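PDB 3SAO: extracellular fatty acid-binding protein from Gallus gallus, which tightly binds bacterial ferric siderophores and also binds long-chain fatty acids and lysophosphatidic acid, and may serve as an antibacterial factor. Local coordinates for residues L87-D90 against Y94-I97; V96-R101 against R133-T138; I127-A132 against E140-L145. One frame throughout, in Å; residues are numbered along the deposited sequence.

Contact 1. Residues L87-D90 against Y94-I97; sequences LDTD and YAVI. With NKN ((2R)-2-hydroxy-3-(phosphonooxy)propyl tetradecanoate), chain C.
L87 and D88 together face V96 across an antiparallel strand pair, a classic beta bulge near the turn of the hairpin formed by strands 82-89 and 94-103. Backbone bonds set it: L87 N gives to V96 O at 2.8 Å, and V96 N gives to D88 O at 2.7 Å with 175° at the hydrogen. T89 and A95 follow as a non-hydrogen-bonded pair. Side chains add three polar links, all to Y94. Y94 OH donates to D88 OD2 at 2.6 Å; OD2 sits at the ring edge, near its plane, and the hydroxyl comes to it from above the carboxylate, 43° out of that plane. T89 OG1, anti to its own backbone N (chi1 -178°), donates to Y94 O at 2.7 Å within the carbonyl plane. D90 OD1 takes Y94 N at 3.2 Å on its syn side but tilted out of the carboxylate plane; it also receives S93 N and K92 N. Apolar contact is lighter: L87 CB lies 4.3 Å from V96 CG1, while D90 CG packs obliquely on the ring, 3.5 Å from Y94 CE1. With D88 holding the hydroxyl and D90 the backbone N, Y94 is gripped at both ends, and the three N-H donors would probably favour a charged D90.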
loop_
_atom_site.group_PDB
_atom_site.type_symbol
_atom_site.label_atom_id
_atom_site.label_comp_id
_atom_site.label_asym_id
_atom_site.label_seq_id
_atom_site.Cartn_x
_atom_site.Cartn_y
_atom_site.Cartn_z
ATOM N N LEU A 87 -2.459 8.444 -7.401
ATOM C CA LEU A 87 -2.168 8.746 -8.809
ATOM C C LEU A 87 -3.322 8.378 -9.736
ATOM O O LEU A 87 -3.513 8.977 -10.824
ATOM C CB LEU A 87 -0.916 7.997 -9.244
ATOM C CG LEU A 87 0.410 8.267 -8.507
ATOM C CD1 LEU A 87 1.603 7.619 -9.244
ATOM C CD2 LEU A 87 0.636 9.742 -8.290
ATOM N N ASP A 88 -4.082 7.380 -9.311
ATOM C CA ASP A 88 -5.198 6.860 -10.081
ATOM C C ASP A 88 -6.015 5.967 -9.198
ATOM O O ASP A 88 -5.449 5.193 -8.412
ATOM C CB ASP A 88 -4.751 6.063 -11.296
ATOM C CG ASP A 88 -5.895 5.879 -12.309
ATOM O OD1 ASP A 88 -6.551 6.880 -12.589
ATOM O OD2 ASP A 88 -6.200 4.742 -12.739
ATOM N N THR A 89 -7.330 6.055 -9.365
ATOM C CA THR A 89 -8.267 5.174 -8.679
ATOM C C THR A 89 -9.699 5.276 -9.207
ATOM O O THR A 89 -10.131 6.334 -9.688
ATOM C CB THR A 89 -8.299 5.449 -7.142
ATOM O OG1 THR A 89 -9.192 4.529 -6.529
ATOM C CG2 THR A 89 -8.747 6.845 -6.835
ATOM N N ASP A 90 -10.423 4.159 -9.132
ATOM C CA ASP A 90 -11.845 4.175 -9.433
ATOM C C ASP A 90 -12.685 4.245 -8.156
ATOM O O ASP A 90 -13.910 4.241 -8.232
ATOM C CB ASP A 90 -12.243 2.969 -10.293
ATOM C CG ASP A 90 -12.164 1.648 -9.549
ATOM O OD1 ASP A 90 -11.633 1.591 -8.407
ATOM O OD2 ASP A 90 -12.631 0.649 -10.135
ATOM N N TYR A 94 -9.616 -0.548 -7.257
ATOM C CA TYR A 94 -8.168 -0.440 -7.219
ATOM C C TYR A 94 -7.757 1.003 -6.928
ATOM O O TYR A 94 -8.563 1.929 -7.105
ATOM C CB TYR A 94 -7.560 -0.886 -8.573
ATOM C CG TYR A 94 -7.709 0.188 -9.632
ATOM C CD1 TYR A 94 -8.921 0.371 -10.274
ATOM C CD2 TYR A 94 -6.709 1.110 -9.860
ATOM C CE1 TYR A 94 -9.105 1.382 -11.181
ATOM C CE2 TYR A 94 -6.879 2.125 -10.761
ATOM C CZ TYR A 94 -8.093 2.256 -11.423
ATOM O OH TYR A 94 -8.336 3.270 -12.308
ATOM N N ALA A 95 -6.499 1.200 -6.543
ATOM C CA ALA A 95 -5.891 2.517 -6.470
ATOM C C ALA A 95 -4.370 2.376 -6.625
ATOM O O ALA A 95 -3.772 1.456 -6.077
ATOM C CB ALA A 95 -6.188 3.196 -5.163
ATOM N N VAL A 96 -3.771 3.341 -7.310
ATOM C CA VAL A 96 -2.324 3.464 -7.451
ATOM C C VAL A 96 -1.820 4.616 -6.581
ATOM O O VAL A 96 -2.230 5.756 -6.738
ATOM C CB VAL A 96 -1.896 3.683 -8.902
ATOM C CG1 VAL A 96 -0.347 3.747 -9.001
ATOM C CG2 VAL A 96 -2.453 2.590 -9.775
ATOM N N ILE A 97 -0.940 4.285 -5.642
ATOM C CA ILE A 97 -0.498 5.205 -4.598
ATOM C C ILE A 97 0.990 5.386 -4.739
ATOM O O ILE A 97 1.747 4.411 -4.883
ATOM C CB ILE A 97 -0.738 4.626 -3.162
ATOM C CG1 ILE A 97 -2.196 4.273 -2.964
ATOM C CG2 ILE A 97 -0.257 5.621 -2.076
ATOM C CD1 ILE A 97 -3.099 5.404 -3.142
HETATM O OAA NKN C . 1.111 4.155 2.942
HETATM O OAB NKN C . 1.492 3.771 0.629
HETATM P PAC NKN C . 0.500 3.521 1.728
HETATM O OAD NKN C . 0.045 2.091 1.891
HETATM O OAE NKN C . -6.820 3.043 -1.196
HETATM O OAF NKN C . -0.824 4.340 1.360
HETATM C CAG NKN C . -2.057 4.350 2.089
HETATM C CAH NKN C . -3.173 4.979 1.260
HETATM C CAI NKN C . -4.485 4.185 1.137
HETATM O OAJ NKN C . -4.982 4.191 -0.218
HETATM C CAK NKN C . -6.381 4.058 -0.652
HETATM C CAL NKN C . -7.310 5.235 -0.509
HETATM C CAM NKN C . -7.810 5.637 -1.889
HETATM C CAN NKN C . -8.471 7.010 -1.888
HETATM C CAO NKN C . -8.314 7.725 -0.546
HETATM O OAY NKN C . -3.483 6.223 1.895
#

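Contact 2. Residues V96-R101 against R133-T138; sequences VIFATR and RERNYT. With NKN ((2R)-2-hydroxy-3-(phosphonooxy)propyl tetradecanoate), chain C.
F98 has its ring anti to the backbone N (chi1 -179°), which carries it off strand 94-103 to lie against the guanidinium of R135, whose chain runs extended from CG to NE before its last torsion turns the guanidinium broadside to the ring. The two flat groups stack with planes 23° apart. R135 CZ stands 4.1 Å from the centroid of the F98 ring and only 6° off the ring normal, a cation-pi contact made squarely over the face. R135 NH1 comes to 3.7 Å from F98 CE2, and the methylene CD of R135 rests 3.8 Å from F98 CE1. Y137 comes from another direction: its OH reaches the edge of the F98 ring, near the ring plane, 3.7 Å from CE1. Both partners belong to the loop that follows helix 122-133 of the lipocalin fold, where N136, with positive phi, is the C-prime residue of a Schellman motif; N136 N bonds to R133 O at 3.0 Å, within a type I turn, and Y137 N reaches back to A132 O. H109 of strand 106-115 also meets F98 through its ring. I97 and A99, flanking F98, line the ligand pocket instead, A99 CB lying 3.8 Å from the lipid phosphate oxygen OAB.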
loop_
_atom_site.group_PDB
_atom_site.type_symbol
_atom_site.label_atom_id
_atom_site.label_comp_id
_atom_site.label_asym_id
_atom_site.label_seq_id
_atom_site.Cartn_x
_atom_site.Cartn_y
_atom_site.Cartn_z
ATOM N N VAL A 96 -3.771 3.341 -7.310
ATOM C CA VAL A 96 -2.324 3.464 -7.451
ATOM C C VAL A 96 -1.820 4.616 -6.581
ATOM O O VAL A 96 -2.230 5.756 -6.738
ATOM C CB VAL A 96 -1.896 3.683 -8.902
ATOM C CG1 VAL A 96 -0.347 3.747 -9.001
ATOM C CG2 VAL A 96 -2.453 2.590 -9.775
ATOM N N ILE A 97 -0.940 4.285 -5.642
ATOM C CA ILE A 97 -0.498 5.205 -4.598
ATOM C C ILE A 97 0.990 5.386 -4.739
ATOM O O ILE A 97 1.747 4.411 -4.883
ATOM C CB ILE A 97 -0.738 4.626 -3.162
ATOM C CG1 ILE A 97 -2.196 4.273 -2.964
ATOM C CG2 ILE A 97 -0.257 5.621 -2.076
ATOM C CD1 ILE A 97 -3.099 5.404 -3.142
ATOM N N PHE A 98 1.442 6.616 -4.672
ATOM C CA PHE A 98 2.874 6.835 -4.676
ATOM C C PHE A 98 3.241 7.405 -3.303
ATOM O O PHE A 98 2.686 8.421 -2.895
ATOM C CB PHE A 98 3.263 7.786 -5.788
ATOM C CG PHE A 98 4.733 8.044 -5.875
ATOM C CD1 PHE A 98 5.584 7.106 -6.455
ATOM C CD2 PHE A 98 5.278 9.207 -5.384
ATOM C CE1 PHE A 98 6.960 7.330 -6.532
ATOM C CE2 PHE A 98 6.648 9.434 -5.480
ATOM C CZ PHE A 98 7.481 8.480 -6.040
ATOM N N ALA A 99 4.179 6.749 -2.632
ATOM C CA ALA A 99 4.594 7.087 -1.273
ATOM C C ALA A 99 6.010 7.620 -1.223
ATOM O O ALA A 99 6.902 7.082 -1.863
ATOM C CB ALA A 99 4.487 5.866 -0.388
ATOM N N THR A 100 6.201 8.674 -0.435
ATOM C CA THR A 100 7.512 9.244 -0.184
ATOM C C THR A 100 7.739 9.379 1.312
ATOM O O THR A 100 6.932 10.037 2.003
ATOM C CB THR A 100 7.590 10.643 -0.809
ATOM O OG1 THR A 100 7.363 10.536 -2.224
ATOM C CG2 THR A 100 8.945 11.288 -0.538
ATOM N N ARG A 101 8.809 8.758 1.808
ATOM C CA ARG A 101 9.125 8.706 3.220
ATOM C C ARG A 101 10.523 9.233 3.500
ATOM O O ARG A 101 11.461 8.972 2.744
ATOM C CB ARG A 101 9.046 7.260 3.706
ATOM C CG ARG A 101 8.925 7.082 5.176
ATOM C CD ARG A 101 8.876 5.598 5.535
ATOM N N ARG A 133 6.290 2.854 -15.079
ATOM C CA ARG A 133 7.237 3.099 -16.156
ATOM C C ARG A 133 7.500 4.584 -16.406
ATOM O O ARG A 133 8.616 4.968 -16.784
ATOM C CB ARG A 133 6.790 2.399 -17.446
ATOM C CG ARG A 133 7.960 1.955 -18.272
ATOM C CD ARG A 133 7.559 0.993 -19.409
ATOM N N GLU A 134 6.501 5.421 -16.179
ATOM C CA GLU A 134 6.659 6.874 -16.282
ATOM C C GLU A 134 7.605 7.476 -15.256
ATOM O O GLU A 134 8.094 8.587 -15.455
ATOM C CB GLU A 134 5.311 7.569 -16.180
ATOM C CG GLU A 134 4.478 7.408 -17.435
ATOM C CD GLU A 134 3.308 8.369 -17.496
ATOM O OE1 GLU A 134 3.099 9.145 -16.542
ATOM O OE2 GLU A 134 2.571 8.303 -18.497
ATOM N N ARG A 135 7.856 6.770 -14.161
ATOM C CA ARG A 135 8.816 7.244 -13.172
ATOM C C ARG A 135 10.133 6.471 -13.341
ATOM O O ARG A 135 10.949 6.467 -12.437
ATOM C CB ARG A 135 8.255 7.094 -11.758
ATOM C CG ARG A 135 7.227 8.193 -11.446
ATOM C CD ARG A 135 6.485 7.974 -10.201
ATOM N NE ARG A 135 5.276 8.782 -10.174
ATOM C CZ ARG A 135 5.153 9.970 -9.593
ATOM N NH1 ARG A 135 6.163 10.539 -8.945
ATOM N NH2 ARG A 135 3.983 10.566 -9.617
ATOM N N ASN A 136 10.294 5.814 -14.485
ATOM C CA ASN A 136 11.460 4.972 -14.820
ATOM C C ASN A 136 11.733 3.835 -13.838
ATOM O O ASN A 136 12.884 3.468 -13.613
ATOM C CB ASN A 136 12.729 5.821 -15.007
ATOM C CG ASN A 136 12.624 6.775 -16.186
ATOM O OD1 ASN A 136 12.053 6.438 -17.214
ATOM N ND2 ASN A 136 13.157 7.976 -16.031
ATOM N N TYR A 137 10.681 3.250 -13.275
ATOM C CA TYR A 137 10.805 1.899 -12.737
ATOM C C TYR A 137 10.903 0.914 -13.908
ATOM O O TYR A 137 10.180 1.018 -14.899
ATOM C CB TYR A 137 9.660 1.556 -11.773
ATOM C CG TYR A 137 9.694 2.424 -10.542
ATOM C CD1 TYR A 137 10.833 2.492 -9.742
ATOM C CD2 TYR A 137 8.595 3.177 -10.169
ATOM C CE1 TYR A 137 10.887 3.355 -8.641
ATOM C CE2 TYR A 137 8.625 4.002 -9.065
ATOM C CZ TYR A 137 9.759 4.103 -8.310
ATOM O OH TYR A 137 9.744 4.931 -7.216
ATOM N N THR A 138 11.869 0.010 -13.821
ATOM C CA THR A 138 11.959 -1.096 -14.756
ATOM C C THR A 138 11.082 -2.258 -14.295
ATOM O O THR A 138 10.485 -2.217 -13.221
ATOM C CB THR A 138 13.402 -1.601 -14.879
ATOM O OG1 THR A 138 13.800 -2.169 -13.627
ATOM C CG2 THR A 138 14.337 -0.480 -15.230
HETATM O OAA NKN C . 1.111 4.155 2.942
HETATM O OAB NKN C . 1.492 3.771 0.629
HETATM P PAC NKN C . 0.500 3.521 1.728
HETATM O OAD NKN C . 0.045 2.091 1.891
HETATM O OAE NKN C . -6.820 3.043 -1.196
HETATM O OAF NKN C . -0.824 4.340 1.360
HETATM C CAG NKN C . -2.057 4.350 2.089
HETATM C CAH NKN C . -3.173 4.979 1.260
HETATM C CAI NKN C . -4.485 4.185 1.137
HETATM O OAJ NKN C . -4.982 4.191 -0.218
HETATM C CAK NKN C . -6.381 4.058 -0.652
HETATM C CAL NKN C . -7.310 5.235 -0.509
HETATM C CAM NKN C . -7.810 5.637 -1.889
HETATM C CAN NKN C . -8.471 7.010 -1.888
HETATM C CAO NKN C . -8.314 7.725 -0.546
HETATM O OAY NKN C . -3.483 6.223 1.895
#

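Contact 3. Residues I127-A132 against E140-L145; sequences IFRKLA and EMVAVL
Helix 122-133, which packs against the outside of the lipocalin barrel, meets the short strand 142-144 here through F128 and R129 on one side and V142 and V144 on the other. The segments run nearly antiparallel, at 165°, with axes 10.9 Å apart, a gap bridged by side chains alone. V142 is central. Its CG1, anti to the backbone N (chi1 174°), sits over one face of the R129 guanidinium, 3.5 Å from NH1, and also approaches the F128 ring at its edge, 4.1 Å from CE2. R129 reaches this methyl by an extended chain from CG to NE, and its NH2 continues to V144 CG2 at 3.7 Å, the two side chains crossing at about a right angle. The guanidinium lies flat over V142, while V144 is met obliquely; both contacts are van der Waals packing. F128 also touches A16 and A18 of strand 10-18 and M111 and L113 of strand 106-115, while V142 touches A18. Strand 142-144 extends the sheet by pairing with strand 10-18, and the helix lies on the outside of that sheet, as in lipocalins, where the helix after the barrel strands is followed by a short extra strand.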
loop_
_atom_site.group_PDB
_atom_site.type_symbol
_atom_site.label_atom_id
_atom_site.label_comp_id
_atom_site.label_asym_id
_atom_site.label_seq_id
_atom_site.Cartn_x
_atom_site.Cartn_y
_atom_site.Cartn_z
ATOM N N ILE A 127 -2.544 -0.084 -15.546
ATOM C CA ILE A 127 -2.386 1.334 -15.171
ATOM C C ILE A 127 -1.202 1.503 -14.226
ATOM O O ILE A 127 -0.448 2.479 -14.329
ATOM C CB ILE A 127 -3.674 1.971 -14.535
ATOM C CG1 ILE A 127 -3.398 3.374 -13.996
ATOM C CG2 ILE A 127 -4.227 1.176 -13.383
ATOM C CD1 ILE A 127 -2.893 4.314 -15.021
ATOM N N PHE A 128 -1.073 0.582 -13.280
ATOM C CA PHE A 128 0.068 0.599 -12.350
ATOM C C PHE A 128 1.404 0.546 -13.109
ATOM O O PHE A 128 2.309 1.369 -12.860
ATOM C CB PHE A 128 -0.033 -0.565 -11.387
ATOM C CG PHE A 128 1.066 -0.615 -10.374
ATOM C CD1 PHE A 128 1.096 0.274 -9.296
ATOM C CD2 PHE A 128 2.024 -1.589 -10.450
ATOM C CE1 PHE A 128 2.142 0.211 -8.352
ATOM C CE2 PHE A 128 3.059 -1.649 -9.526
ATOM C CZ PHE A 128 3.103 -0.752 -8.476
ATOM N N ARG A 129 1.526 -0.432 -14.013
ATOM C CA ARG A 129 2.769 -0.611 -14.792
ATOM C C ARG A 129 3.074 0.616 -15.675
ATOM O O ARG A 129 4.214 1.090 -15.707
ATOM C CB ARG A 129 2.741 -1.907 -15.611
ATOM C CG ARG A 129 2.896 -3.195 -14.791
ATOM C CD ARG A 129 3.133 -4.416 -15.669
ATOM N NE ARG A 129 3.372 -5.607 -14.857
ATOM C CZ ARG A 129 4.535 -5.917 -14.281
ATOM N NH1 ARG A 129 5.610 -5.161 -14.447
ATOM N NH2 ARG A 129 4.628 -7.015 -13.547
ATOM N N LYS A 130 2.045 1.166 -16.311
ATOM C CA LYS A 130 2.150 2.441 -17.024
ATOM C C LYS A 130 2.681 3.586 -16.183
ATOM O O LYS A 130 3.612 4.281 -16.576
ATOM C CB LYS A 130 0.798 2.866 -17.582
ATOM C CG LYS A 130 0.866 4.101 -18.450
ATOM C CD LYS A 130 -0.456 4.412 -19.126
ATOM C CE LYS A 130 -1.487 4.900 -18.126
ATOM N NZ LYS A 130 -2.711 5.405 -18.805
ATOM N N LEU A 131 2.049 3.839 -15.050
ATOM C CA LEU A 131 2.510 4.922 -14.204
ATOM C C LEU A 131 3.887 4.659 -13.577
ATOM O O LEU A 131 4.650 5.608 -13.396
ATOM C CB LEU A 131 1.483 5.216 -13.128
ATOM C CG LEU A 131 0.154 5.751 -13.674
ATOM C CD1 LEU A 131 -0.853 5.904 -12.532
ATOM C CD2 LEU A 131 0.337 7.067 -14.451
ATOM N N ALA A 132 4.175 3.406 -13.201
ATOM C CA ALA A 132 5.530 2.996 -12.785
ATOM C C ALA A 132 6.555 3.302 -13.861
ATOM O O ALA A 132 7.615 3.901 -13.601
ATOM C CB ALA A 132 5.562 1.501 -12.428
ATOM N N GLU A 140 12.199 -5.161 -13.469
ATOM C CA GLU A 140 12.858 -5.812 -12.342
ATOM C C GLU A 140 12.497 -5.093 -11.045
ATOM O O GLU A 140 12.629 -5.670 -9.965
ATOM C CB GLU A 140 14.378 -5.840 -12.532
ATOM N N MET A 141 11.989 -3.860 -11.157
ATOM C CA MET A 141 11.631 -3.066 -9.976
ATOM C C MET A 141 10.147 -3.176 -9.557
ATOM O O MET A 141 9.702 -2.492 -8.627
ATOM C CB MET A 141 11.972 -1.606 -10.229
ATOM C CG MET A 141 13.452 -1.374 -10.429
ATOM S SD MET A 141 13.681 0.234 -11.157
ATOM C CE MET A 141 15.430 0.186 -11.646
ATOM N N VAL A 142 9.388 -3.987 -10.277
ATOM C CA VAL A 142 7.980 -4.255 -9.960
ATOM C C VAL A 142 7.832 -5.664 -9.414
ATOM O O VAL A 142 8.310 -6.624 -10.021
ATOM C CB VAL A 142 7.122 -4.098 -11.217
ATOM C CG1 VAL A 142 5.665 -4.496 -10.985
ATOM C CG2 VAL A 142 7.262 -2.672 -11.774
ATOM N N ALA A 143 7.183 -5.769 -8.253
ATOM C CA ALA A 143 6.865 -7.033 -7.600
ATOM C C ALA A 143 5.375 -7.213 -7.609
ATOM O O ALA A 143 4.646 -6.357 -7.155
ATOM C CB ALA A 143 7.362 -7.041 -6.166
ATOM N N VAL A 144 4.921 -8.321 -8.179
ATOM C CA VAL A 144 3.543 -8.726 -8.033
ATOM C C VAL A 144 3.557 -9.706 -6.855
ATOM O O VAL A 144 4.275 -10.689 -6.888
ATOM C CB VAL A 144 3.031 -9.379 -9.302
ATOM C CG1 VAL A 144 1.602 -9.905 -9.092
ATOM C CG2 VAL A 144 3.127 -8.403 -10.492
ATOM N N LEU A 145 2.856 -9.362 -5.773
ATOM C CA LEU A 145 2.976 -10.059 -4.495
ATOM C C LEU A 145 2.129 -11.338 -4.439
ATOM O O LEU A 145 0.935 -11.250 -4.610
ATOM C CB LEU A 145 2.543 -9.123 -3.366
ATOM C CG LEU A 145 3.387 -7.849 -3.225
ATOM C CD1 LEU A 145 2.900 -6.913 -2.128
ATOM C CD2 LEU A 145 4.853 -8.276 -3.021
#

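How the contacts relate
From the N terminus, contact 1 comes first and closes the tight hairpin between strands 82-89 and 94-103. Contact 2 opens on the residues where contact 1 ends, sharing V96 and I97, and closes a longer loop through strand 106-115 and helix 122-133. Contact 3 closes the short loop between helix 122-133 and strand 142-144, which carries the 133-138 half of contact 2; these two therefore cross, whereas contacts 1 and 3 follow in series. The helix bears on the hairpin through I127 against D88 and Y94, F128 against V96, and L131 against L87, while R135 also packs on L87. Together they tie the hairpin, the helix with its following loop, and strand 142-144 to one barrel.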